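Probable intron-encoded endonuclease 1 (Wickerhamomyces canadensis, PDB 6X1J) is a LAGLIDADG homing endonuclease that takes part in homing of an intron of the mitochondrial 21S rRNA gene by cleaving DNA at a specific recognition sequence. Local coordinates at residues F145-K151 with M223-F229; E138-A142 with L214-I219; E37-I41 with F112-G116. All coordinates share one frame; numbering follows the deposited sequence.

Overall arrangement
Helix 138-148 ties two of the contacts together: its first turn packs in interaction 2, and its last turn, with strand 149-151, in interaction 1. Their centres lie about 11 Å apart, and they touch where Met146 packs on Ile219. Along the chain their segments alternate, so 214-219 and then 223-229 come back against the start and the end of the same helix. Interaction 3 comes earlier in sequence, on helix 34-45; its centre is about 17 Å from that of interaction 2 and about 22 Å from that of interaction 1. The Ser140 OG to Glu38 O hydrogen bond joins interactions 2 and 3 where helices 34-45 and 138-148 meet, as the paired LAGLIDADG helices do in this family, with the potassium sites at their ends.

Interaction 1 of 3, residues F145-K151 with M223-F229; sequences FMDDGGK and MKYKLLF. With K (potassium ion), chain D; K (potassium ion), chain E; nucleotides of chain C.
Lys226 reaches the end of helix 138-148 and places its NZ among the carbonyls there. Its chain runs out extended and then bends sharply at the third torsion (chi3 99°), which turns the amine toward Met146 O, 2.9 Å from NZ. The approach is from above that carbonyl's plane, 56° out of it, and a weak second bond joins NZ to Gly149 O at 2.8 Å. Nearer its backbone, Lys226 CB lies 3.7 Å from Phe145 CE2; a lysine suits the place because its methylenes pack here while its amine serves the carbonyls. Met146 SD packs on Met223 CB at 3.8 Å. This helix end is the acidic tip of a LAGLIDADG motif: Asp147 O binds one potassium ion at 2.3 Å and Asp148 OD2 the other at 2.8 Å, next to the DNA backbone, while the Asp147 carboxylate is held by Tyr70 and Asn43. Beyond the glycines, Lys151 stretches out fully to the C-terminal loop. Its NZ donates to Leu228 O at 2.9 Å, tilted 22° from the carbonyl plane, and with CE lies over one face of the Phe229 ring in cation-pi and CH-pi contacts. With an alanine here the amine and its stem are gone, which is likely to leave Leu228 O without this donor and one face of the Phe229 ring without its cover. Leu227 CD1 also packs against Phe145.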
loop_
_atom_site.group_PDB
_atom_site.type_symbol
_atom_site.label_atom_id
_atom_site.label_comp_id
_atom_site.label_asym_id
_atom_site.label_seq_id
_atom_site.Cartn_x
_atom_site.Cartn_y
_atom_site.Cartn_z
ATOM N N PHE A 145 -4.743 -3.058 -4.399
ATOM C CA PHE A 145 -4.923 -3.131 -5.871
ATOM C C PHE A 145 -4.260 -1.928 -6.581
ATOM O O PHE A 145 -3.581 -2.114 -7.611
ATOM C CB PHE A 145 -6.408 -3.315 -6.224
ATOM C CG PHE A 145 -6.594 -3.567 -7.706
ATOM C CD1 PHE A 145 -6.331 -4.814 -8.249
ATOM C CD2 PHE A 145 -6.906 -2.529 -8.567
ATOM C CE1 PHE A 145 -6.375 -5.018 -9.620
ATOM C CE2 PHE A 145 -6.971 -2.743 -9.937
ATOM C CZ PHE A 145 -6.705 -3.983 -10.459
ATOM N N MET A 146 -4.377 -0.691 -6.084
ATOM C CA MET A 146 -3.741 0.465 -6.785
ATOM C C MET A 146 -2.224 0.275 -6.732
ATOM O O MET A 146 -1.525 0.560 -7.717
ATOM C CB MET A 146 -4.170 1.802 -6.170
ATOM C CG MET A 146 -5.674 2.056 -6.321
ATOM S SD MET A 146 -6.273 3.714 -5.831
ATOM C CE MET A 146 -6.617 3.510 -4.084
ATOM N N ASP A 147 -1.729 -0.307 -5.656
ATOM C CA ASP A 147 -0.277 -0.550 -5.463
ATOM C C ASP A 147 0.164 -1.677 -6.400
ATOM O O ASP A 147 0.929 -1.387 -7.373
ATOM C CB ASP A 147 0.011 -0.819 -3.993
ATOM C CG ASP A 147 -0.032 0.417 -3.106
ATOM O OD1 ASP A 147 -0.361 1.513 -3.628
ATOM O OD2 ASP A 147 0.302 0.290 -1.904
ATOM N N ASP A 148 -0.361 -2.887 -6.182
ATOM C CA ASP A 148 0.210 -4.161 -6.714
ATOM C C ASP A 148 -0.726 -4.830 -7.731
ATOM O O ASP A 148 -0.436 -5.960 -8.176
ATOM C CB ASP A 148 0.561 -5.052 -5.517
ATOM C CG ASP A 148 1.979 -4.793 -5.053
ATOM O OD1 ASP A 148 2.455 -3.673 -5.267
ATOM O OD2 ASP A 148 2.610 -5.712 -4.506
ATOM N N GLY A 149 -1.805 -4.150 -8.083
ATOM C CA GLY A 149 -2.875 -4.665 -8.937
ATOM C C GLY A 149 -2.433 -4.634 -10.393
ATOM O O GLY A 149 -1.497 -3.913 -10.703
ATOM N N GLY A 150 -3.069 -5.444 -11.224
ATOM C CA GLY A 150 -2.709 -5.678 -12.636
ATOM C C GLY A 150 -3.841 -6.349 -13.377
ATOM O O GLY A 150 -4.721 -6.905 -12.727
ATOM N N LYS A 151 -3.821 -6.256 -14.704
ATOM C CA LYS A 151 -4.692 -7.025 -15.624
ATOM C C LYS A 151 -4.015 -8.360 -15.957
ATOM O O LYS A 151 -2.779 -8.440 -15.942
ATOM C CB LYS A 151 -4.957 -6.186 -16.869
ATOM C CG LYS A 151 -5.768 -4.921 -16.610
ATOM C CD LYS A 151 -6.073 -4.193 -17.892
ATOM C CE LYS A 151 -6.864 -2.907 -17.759
ATOM N NZ LYS A 151 -7.309 -2.455 -19.095
ATOM N N MET A 223 -6.107 6.382 -11.006
ATOM C CA MET A 223 -5.799 4.920 -10.897
ATOM C C MET A 223 -6.921 4.034 -11.482
ATOM O O MET A 223 -6.788 2.763 -11.483
ATOM C CB MET A 223 -5.481 4.570 -9.433
ATOM C CG MET A 223 -4.146 5.156 -8.962
ATOM S SD MET A 223 -2.768 4.658 -9.999
ATOM C CE MET A 223 -1.296 4.993 -9.039
ATOM N N LYS A 224 -7.980 4.607 -12.022
ATOM C CA LYS A 224 -9.101 3.775 -12.538
ATOM C C LYS A 224 -8.613 2.896 -13.696
ATOM O O LYS A 224 -9.207 1.832 -13.893
ATOM C CB LYS A 224 -10.253 4.617 -13.063
ATOM C CG LYS A 224 -10.929 5.475 -12.022
ATOM C CD LYS A 224 -11.963 4.733 -11.241
ATOM C CE LYS A 224 -12.938 5.667 -10.551
ATOM N NZ LYS A 224 -13.224 5.207 -9.173
ATOM N N TYR A 225 -7.539 3.296 -14.383
ATOM C CA TYR A 225 -7.061 2.610 -15.600
ATOM C C TYR A 225 -6.654 1.162 -15.282
ATOM O O TYR A 225 -6.659 0.327 -16.222
ATOM C CB TYR A 225 -5.904 3.365 -16.247
ATOM C CG TYR A 225 -4.587 3.203 -15.562
ATOM C CD1 TYR A 225 -4.227 4.061 -14.539
ATOM C CD2 TYR A 225 -3.708 2.194 -15.923
ATOM C CE1 TYR A 225 -3.002 3.933 -13.906
ATOM C CE2 TYR A 225 -2.483 2.046 -15.288
ATOM C CZ TYR A 225 -2.134 2.916 -14.265
ATOM O OH TYR A 225 -0.936 2.795 -13.613
ATOM N N LYS A 226 -6.300 0.852 -14.029
ATOM C CA LYS A 226 -5.788 -0.503 -13.666
ATOM C C LYS A 226 -6.955 -1.480 -13.721
ATOM O O LYS A 226 -6.702 -2.663 -13.854
ATOM C CB LYS A 226 -5.135 -0.520 -12.281
ATOM C CG LYS A 226 -3.823 0.236 -12.169
ATOM C CD LYS A 226 -3.073 -0.070 -10.901
ATOM C CE LYS A 226 -1.987 -1.081 -11.152
ATOM N NZ LYS A 226 -1.092 -1.245 -9.988
ATOM N N LEU A 227 -8.176 -0.956 -13.676
ATOM C CA LEU A 227 -9.462 -1.667 -13.454
ATOM C C LEU A 227 -10.358 -1.594 -14.706
ATOM O O LEU A 227 -11.272 -2.444 -14.855
ATOM C CB LEU A 227 -10.133 -0.960 -12.263
ATOM C CG LEU A 227 -11.313 -1.664 -11.611
ATOM C CD1 LEU A 227 -10.828 -2.880 -10.857
ATOM C CD2 LEU A 227 -12.073 -0.744 -10.657
ATOM N N LEU A 228 -10.172 -0.581 -15.537
ATOM C CA LEU A 228 -11.111 -0.212 -16.626
ATOM C C LEU A 228 -10.857 -1.071 -17.886
ATOM O O LEU A 228 -9.740 -1.137 -18.339
ATOM C CB LEU A 228 -10.907 1.273 -16.941
ATOM C CG LEU A 228 -12.164 2.144 -16.902
ATOM C CD1 LEU A 228 -11.826 3.594 -17.242
ATOM C CD2 LEU A 228 -13.249 1.620 -17.839
ATOM N N PHE A 229 -11.884 -1.691 -18.435
ATOM C CA PHE A 229 -11.875 -2.296 -19.795
ATOM C C PHE A 229 -12.989 -1.656 -20.621
ATOM O O PHE A 229 -13.861 -0.977 -20.029
ATOM C CB PHE A 229 -12.082 -3.807 -19.718
ATOM C CG PHE A 229 -11.040 -4.546 -18.916
ATOM C CD1 PHE A 229 -11.169 -4.686 -17.538
ATOM C CD2 PHE A 229 -9.928 -5.102 -19.547
ATOM C CE1 PHE A 229 -10.222 -5.408 -16.823
ATOM C CE2 PHE A 229 -8.989 -5.824 -18.833
ATOM C CZ PHE A 229 -9.128 -5.955 -17.465
HETATM K K K D . 3.176 -1.008 -7.853
HETATM K K K E . 4.610 -5.516 -2.570
ATOM P P DC C 17 4.079 -4.283 -8.050
ATOM O OP1 DC C 17 4.676 -3.194 -7.244
ATOM O OP2 DC C 17 3.457 -5.432 -7.328
ATOM O "O5'" DC C 17 3.045 -3.603 -9.059
ATOM C "C5'" DC C 17 2.227 -4.283 -10.058
ATOM C "C4'" DC C 17 2.584 -3.775 -11.440
ATOM O "O4'" DC C 17 3.772 -4.438 -11.960
ATOM C "C3'" DC C 17 1.527 -3.855 -12.543
ATOM O "O3'" DC C 17 1.458 -2.552 -13.176
ATOM C "C2'" DC C 17 2.051 -4.966 -13.435
ATOM C "C1'" DC C 17 3.551 -4.873 -13.292
ATOM N N1 DC C 17 4.295 -6.148 -13.496
ATOM C C2 DC C 17 5.483 -6.165 -14.253
ATOM O O2 DC C 17 5.886 -5.113 -14.778
ATOM N N3 DC C 17 6.159 -7.328 -14.393
ATOM C C4 DC C 17 5.722 -8.431 -13.784
ATOM N N4 DC C 17 6.407 -9.562 -13.969
ATOM C C5 DC C 17 4.538 -8.435 -12.994
ATOM C C6 DC C 17 3.876 -7.277 -12.859
ATOM P P DC C 18 0.394 -2.158 -14.306
ATOM O OP1 DC C 18 0.174 -0.688 -14.219
ATOM O OP2 DC C 18 -0.796 -3.048 -14.283
ATOM O "O5'" DC C 18 1.141 -2.519 -15.667
ATOM C "C5'" DC C 18 2.383 -1.938 -15.958
ATOM C "C4'" DC C 18 3.011 -2.649 -17.126
ATOM O "O4'" DC C 18 3.462 -3.967 -16.747
ATOM C "C3'" DC C 18 2.178 -2.826 -18.398
ATOM O "O3'" DC C 18 2.707 -2.021 -19.444
ATOM C "C2'" DC C 18 2.189 -4.337 -18.640
ATOM C "C1'" DC C 18 3.414 -4.802 -17.879
ATOM N N1 DC C 18 3.401 -6.195 -17.404
ATOM C C2 DC C 18 4.457 -7.046 -17.740
ATOM O O2 DC C 18 5.388 -6.613 -18.438
ATOM N N3 DC C 18 4.428 -8.327 -17.319
ATOM C C4 DC C 18 3.428 -8.753 -16.544
ATOM N N4 DC C 18 3.464 -10.022 -16.117
ATOM C C5 DC C 18 2.356 -7.898 -16.164
ATOM C C6 DC C 18 2.393 -6.633 -16.594
HETATM O O HOH W 1 3.466 -0.533 -10.407
HETATM O O HOH W 2 5.829 -2.046 -9.534
HETATM O O HOH W 3 6.679 -5.377 -0.583
HETATM O O HOH W 4 5.378 -6.567 -5.221
HETATM O O HOH W 5 4.335 -8.648 -3.061
#

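Interaction 2 of 3, residues E138-A142 with L214-I219; sequences ERSLA and LVNPYI
Glu138 lays its CB 3.4 Å from Leu214 O, and its CG rests on Leu214 CD2, so the methylenes of the side chain do the packing while OE1 accepts from a water that also bonds Arg139 N and Tyr218 OH. Arg139 follows, meeting Tyr218 along its length. Its CA sits over the centre of the Tyr218 ring in a CH-pi contact, 3.8 Å from the centroid, and CB and CG continue across the ring. A turn about the CG-CD bond (chi3 -68°) then brings the guanidinium round, with Tyr218 CE1 over its centre; the two planes stand 66° apart, so the edge of the ring points at the guanidinium face rather than stacking on it. A second water links NH2 to Tyr218 OH. Leu141 faces the other helix, its CB 3.9 Å from Val215 CG1. Ala142 is small enough for the backbones to close in: its CB lies 3.4 Å from Tyr218 CB and 4.0 Å from Val215 CB, with Ile219 CD1 beyond. The contact thus sets Leu214 and Val215 of helix 208-215, and the 3-10 turn that follows, against the first turn of a LAGLIDADG helix, whose Arg139 and Ser140 also meet helix 34-45, the other motif helix of the fold.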
loop_
_atom_site.group_PDB
_atom_site.type_symbol
_atom_site.label_atom_id
_atom_site.label_comp_id
_atom_site.label_asym_id
_atom_site.label_seq_id
_atom_site.Cartn_x
_atom_site.Cartn_y
_atom_site.Cartn_z
ATOM N N GLU A 138 -12.663 -3.718 2.253
ATOM C CA GLU A 138 -12.687 -3.272 0.829
ATOM C C GLU A 138 -11.800 -2.031 0.636
ATOM O O GLU A 138 -11.098 -2.016 -0.398
ATOM C CB GLU A 138 -14.107 -2.935 0.367
ATOM C CG GLU A 138 -15.070 -4.102 0.426
ATOM C CD GLU A 138 -15.852 -4.171 1.719
ATOM O OE1 GLU A 138 -15.393 -3.556 2.745
ATOM O OE2 GLU A 138 -16.899 -4.850 1.699
ATOM N N ARG A 139 -11.722 -1.101 1.620
ATOM C CA ARG A 139 -10.805 0.054 1.515
ATOM C C ARG A 139 -9.380 -0.504 1.373
ATOM O O ARG A 139 -8.680 -0.075 0.422
ATOM C CB ARG A 139 -11.016 1.057 2.661
ATOM C CG ARG A 139 -10.169 2.326 2.555
ATOM C CD ARG A 139 -10.323 3.273 3.753
ATOM N NE ARG A 139 -11.643 3.891 3.831
ATOM C CZ ARG A 139 -11.970 5.060 3.282
ATOM N NH1 ARG A 139 -11.069 5.748 2.586
ATOM N NH2 ARG A 139 -13.215 5.501 3.403
ATOM N N SER A 140 -8.968 -1.450 2.238
ATOM C CA SER A 140 -7.622 -2.091 2.193
ATOM C C SER A 140 -7.422 -2.729 0.812
ATOM O O SER A 140 -6.325 -2.555 0.215
ATOM C CB SER A 140 -7.392 -3.165 3.293
ATOM O OG SER A 140 -7.807 -2.748 4.593
ATOM N N LEU A 141 -8.422 -3.465 0.335
ATOM C CA LEU A 141 -8.332 -4.167 -0.992
ATOM C C LEU A 141 -8.026 -3.165 -2.110
ATOM O O LEU A 141 -7.210 -3.514 -2.993
ATOM C CB LEU A 141 -9.645 -4.864 -1.337
ATOM C CG LEU A 141 -9.906 -6.211 -0.675
ATOM C CD1 LEU A 141 -11.221 -6.752 -1.193
ATOM C CD2 LEU A 141 -8.777 -7.183 -0.953
ATOM N N ALA A 142 -8.646 -1.975 -2.071
ATOM C CA ALA A 142 -8.501 -0.939 -3.130
ATOM C C ALA A 142 -7.066 -0.443 -3.159
ATOM O O ALA A 142 -6.499 -0.288 -4.253
ATOM C CB ALA A 142 -9.450 0.219 -2.921
ATOM N N LEU A 214 -16.772 -3.756 -5.108
ATOM C CA LEU A 214 -16.110 -3.691 -3.777
ATOM C C LEU A 214 -15.099 -2.549 -3.759
ATOM O O LEU A 214 -15.046 -1.852 -2.732
ATOM C CB LEU A 214 -15.348 -4.983 -3.445
ATOM C CG LEU A 214 -16.161 -6.265 -3.304
ATOM C CD1 LEU A 214 -15.210 -7.432 -3.117
ATOM C CD2 LEU A 214 -17.158 -6.199 -2.153
ATOM N N VAL A 215 -14.244 -2.449 -4.776
ATOM C CA VAL A 215 -13.062 -1.540 -4.706
ATOM C C VAL A 215 -13.304 -0.233 -5.476
ATOM O O VAL A 215 -12.659 0.756 -5.097
ATOM C CB VAL A 215 -11.747 -2.210 -5.134
ATOM C CG1 VAL A 215 -11.582 -3.582 -4.499
ATOM C CG2 VAL A 215 -11.556 -2.309 -6.640
ATOM N N ASN A 216 -14.127 -0.199 -6.525
ATOM C CA ASN A 216 -14.223 1.006 -7.411
ATOM C C ASN A 216 -14.527 2.263 -6.579
ATOM O O ASN A 216 -13.959 3.321 -6.848
ATOM C CB ASN A 216 -15.195 0.861 -8.595
ATOM C CG ASN A 216 -15.165 2.137 -9.421
ATOM O OD1 ASN A 216 -14.089 2.514 -9.908
ATOM N ND2 ASN A 216 -16.292 2.852 -9.485
ATOM N N PRO A 217 -15.386 2.225 -5.531
ATOM C CA PRO A 217 -15.676 3.430 -4.752
ATOM C C PRO A 217 -14.442 4.106 -4.151
ATOM O O PRO A 217 -14.523 5.276 -3.927
ATOM C CB PRO A 217 -16.574 2.923 -3.623
ATOM C CG PRO A 217 -17.265 1.712 -4.240
ATOM C CD PRO A 217 -16.174 1.068 -5.072
ATOM N N TYR A 218 -13.331 3.388 -3.964
ATOM C CA TYR A 218 -12.102 3.919 -3.313
ATOM C C TYR A 218 -11.032 4.326 -4.341
ATOM O O TYR A 218 -9.991 5.002 -3.992
ATOM C CB TYR A 218 -11.574 2.862 -2.326
ATOM C CG TYR A 218 -12.520 2.543 -1.178
ATOM C CD1 TYR A 218 -12.711 3.449 -0.153
ATOM C CD2 TYR A 218 -13.275 1.371 -1.137
ATOM C CE1 TYR A 218 -13.574 3.184 0.906
ATOM C CE2 TYR A 218 -14.163 1.093 -0.094
ATOM C CZ TYR A 218 -14.304 2.006 0.947
ATOM O OH TYR A 218 -15.135 1.801 2.016
ATOM N N ILE A 219 -11.186 3.904 -5.594
ATOM C CA ILE A 219 -10.108 4.096 -6.614
ATOM C C ILE A 219 -10.120 5.565 -7.056
ATOM O O ILE A 219 -11.152 6.014 -7.531
ATOM C CB ILE A 219 -10.310 3.173 -7.818
ATOM C CG1 ILE A 219 -10.347 1.693 -7.426
ATOM C CG2 ILE A 219 -9.240 3.460 -8.855
ATOM C CD1 ILE A 219 -9.017 1.142 -6.992
HETATM O O HOH W 6 -14.456 -0.768 3.088
HETATM O O HOH W 7 -15.447 3.972 3.901
#

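Interaction 3 of 3, residues E37-I41 with F112-G116; sequences EETLI and FDKLG
Leu40, Ile41 and Leu115 make this a buried, largely apolar helix-to-helix contact, joining the first LAGLIDADG helix, 34-45, to helix 113-119. Leu115 has the largest share of the buried surface. Its two methyls face mainly different partners: CD1 lies 3.8 Å from Leu40 CD2 and also touches Glu37 CG, whereas CD2 meets Ile41 CG1 at 3.8 Å. The side chains of Leu40 and Leu115 run antiparallel alongside each other, and that of Ile41 lies crosswise to Leu115. With CG anti to the backbone N (chi1 173°), Leu40 extends toward the second helix and puts CD2 at the edge of the Phe112 ring, 4.0 Å from CD1 of that ring. Phe112 in turn meets Tyr81 edge-to-face and packs on Leu61 of strand 60-65, which carries the hydrophobic contact on toward the sheet. The polar pair is made by the partly exposed Glu37 and the exposed Lys114. Glu37 runs out extended, and Lys114 bends at its third torsion (chi3 81°) to bring NZ 3.5 Å from Glu37 OE1, a salt bridge at the long end of the range. Leucines, an isoleucine and a ring do most of the joining, and the ion pair, on the exposed side, probably adds modestly to a contact whose grip comes mainly from buried hydrocarbon.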
loop_
_atom_site.group_PDB
_atom_site.type_symbol
_atom_site.label_atom_id
_atom_site.label_comp_id
_atom_site.label_asym_id
_atom_site.label_seq_id
_atom_site.Cartn_x
_atom_site.Cartn_y
_atom_site.Cartn_z
ATOM N N GLU A 37 -5.839 3.221 9.085
ATOM C CA GLU A 37 -5.392 1.863 9.459
ATOM C C GLU A 37 -5.671 0.989 8.238
ATOM O O GLU A 37 -4.753 0.269 7.844
ATOM C CB GLU A 37 -6.097 1.377 10.727
ATOM C CG GLU A 37 -5.633 0.011 11.184
ATOM C CD GLU A 37 -6.594 -0.691 12.138
ATOM O OE1 GLU A 37 -7.121 -0.008 13.035
ATOM O OE2 GLU A 37 -6.826 -1.922 11.979
ATOM N N GLU A 38 -6.898 1.071 7.714
ATOM C CA GLU A 38 -7.412 0.204 6.611
ATOM C C GLU A 38 -6.681 0.564 5.331
ATOM O O GLU A 38 -6.273 -0.353 4.614
ATOM C CB GLU A 38 -8.938 0.274 6.462
ATOM C CG GLU A 38 -9.660 -0.256 7.692
ATOM C CD GLU A 38 -11.175 -0.113 7.676
ATOM O OE1 GLU A 38 -11.763 0.094 6.588
ATOM O OE2 GLU A 38 -11.772 -0.228 8.757
ATOM N N THR A 39 -6.461 1.853 5.067
ATOM C CA THR A 39 -5.611 2.276 3.931
ATOM C C THR A 39 -4.242 1.577 4.062
ATOM O O THR A 39 -3.727 1.004 3.083
ATOM C CB THR A 39 -5.469 3.808 3.891
ATOM O OG1 THR A 39 -6.760 4.408 3.721
ATOM C CG2 THR A 39 -4.553 4.209 2.774
ATOM N N LEU A 40 -3.654 1.665 5.240
ATOM C CA LEU A 40 -2.229 1.335 5.448
ATOM C C LEU A 40 -2.084 -0.192 5.347
ATOM O O LEU A 40 -1.028 -0.684 4.897
ATOM C CB LEU A 40 -1.795 1.841 6.827
ATOM C CG LEU A 40 -0.381 1.435 7.254
ATOM C CD1 LEU A 40 0.640 1.741 6.176
ATOM C CD2 LEU A 40 0.045 2.109 8.539
ATOM N N ILE A 41 -3.111 -0.928 5.721
ATOM C CA ILE A 41 -3.046 -2.422 5.578
ATOM C C ILE A 41 -2.891 -2.740 4.085
ATOM O O ILE A 41 -2.062 -3.612 3.734
ATOM C CB ILE A 41 -4.274 -3.092 6.221
ATOM C CG1 ILE A 41 -4.137 -3.059 7.744
ATOM C CG2 ILE A 41 -4.505 -4.497 5.682
ATOM C CD1 ILE A 41 -5.471 -3.034 8.446
ATOM N N PHE A 112 2.246 3.777 14.348
ATOM C CA PHE A 112 2.597 2.849 13.242
ATOM C C PHE A 112 3.089 1.491 13.784
ATOM O O PHE A 112 3.225 0.545 12.971
ATOM C CB PHE A 112 3.628 3.485 12.289
ATOM C CG PHE A 112 3.157 4.741 11.577
ATOM C CD1 PHE A 112 2.051 4.725 10.738
ATOM C CD2 PHE A 112 3.820 5.955 11.744
ATOM C CE1 PHE A 112 1.606 5.890 10.113
ATOM C CE2 PHE A 112 3.365 7.113 11.125
ATOM C CZ PHE A 112 2.246 7.084 10.334
ATOM N N ASP A 113 3.302 1.353 15.099
ATOM C CA ASP A 113 3.961 0.162 15.705
ATOM C C ASP A 113 3.093 -1.096 15.603
ATOM O O ASP A 113 3.659 -2.173 15.315
ATOM C CB ASP A 113 4.298 0.418 17.175
ATOM C CG ASP A 113 5.615 1.148 17.407
ATOM O OD1 ASP A 113 6.357 1.398 16.423
ATOM O OD2 ASP A 113 5.885 1.451 18.576
ATOM N N LYS A 114 1.793 -0.990 15.902
ATOM C CA LYS A 114 0.851 -2.130 15.852
ATOM C C LYS A 114 0.931 -2.839 14.487
ATOM O O LYS A 114 1.124 -4.077 14.462
ATOM C CB LYS A 114 -0.581 -1.664 16.108
ATOM C CG LYS A 114 -1.554 -2.836 16.173
ATOM C CD LYS A 114 -2.987 -2.441 16.401
ATOM C CE LYS A 114 -3.653 -1.997 15.122
ATOM N NZ LYS A 114 -5.010 -1.497 15.407
ATOM N N LEU A 115 0.754 -2.097 13.392
ATOM C CA LEU A 115 0.830 -2.654 12.009
ATOM C C LEU A 115 2.286 -2.957 11.656
ATOM O O LEU A 115 2.542 -3.959 10.985
ATOM C CB LEU A 115 0.163 -1.695 11.025
ATOM C CG LEU A 115 -1.363 -1.648 11.150
ATOM C CD1 LEU A 115 -1.967 -0.596 10.240
ATOM C CD2 LEU A 115 -1.986 -2.994 10.826
ATOM N N GLY A 116 3.231 -2.203 12.169
ATOM C CA GLY A 116 4.635 -2.565 11.933
ATOM C C GLY A 116 4.982 -3.942 12.508
ATOM O O GLY A 116 5.642 -4.722 11.781
#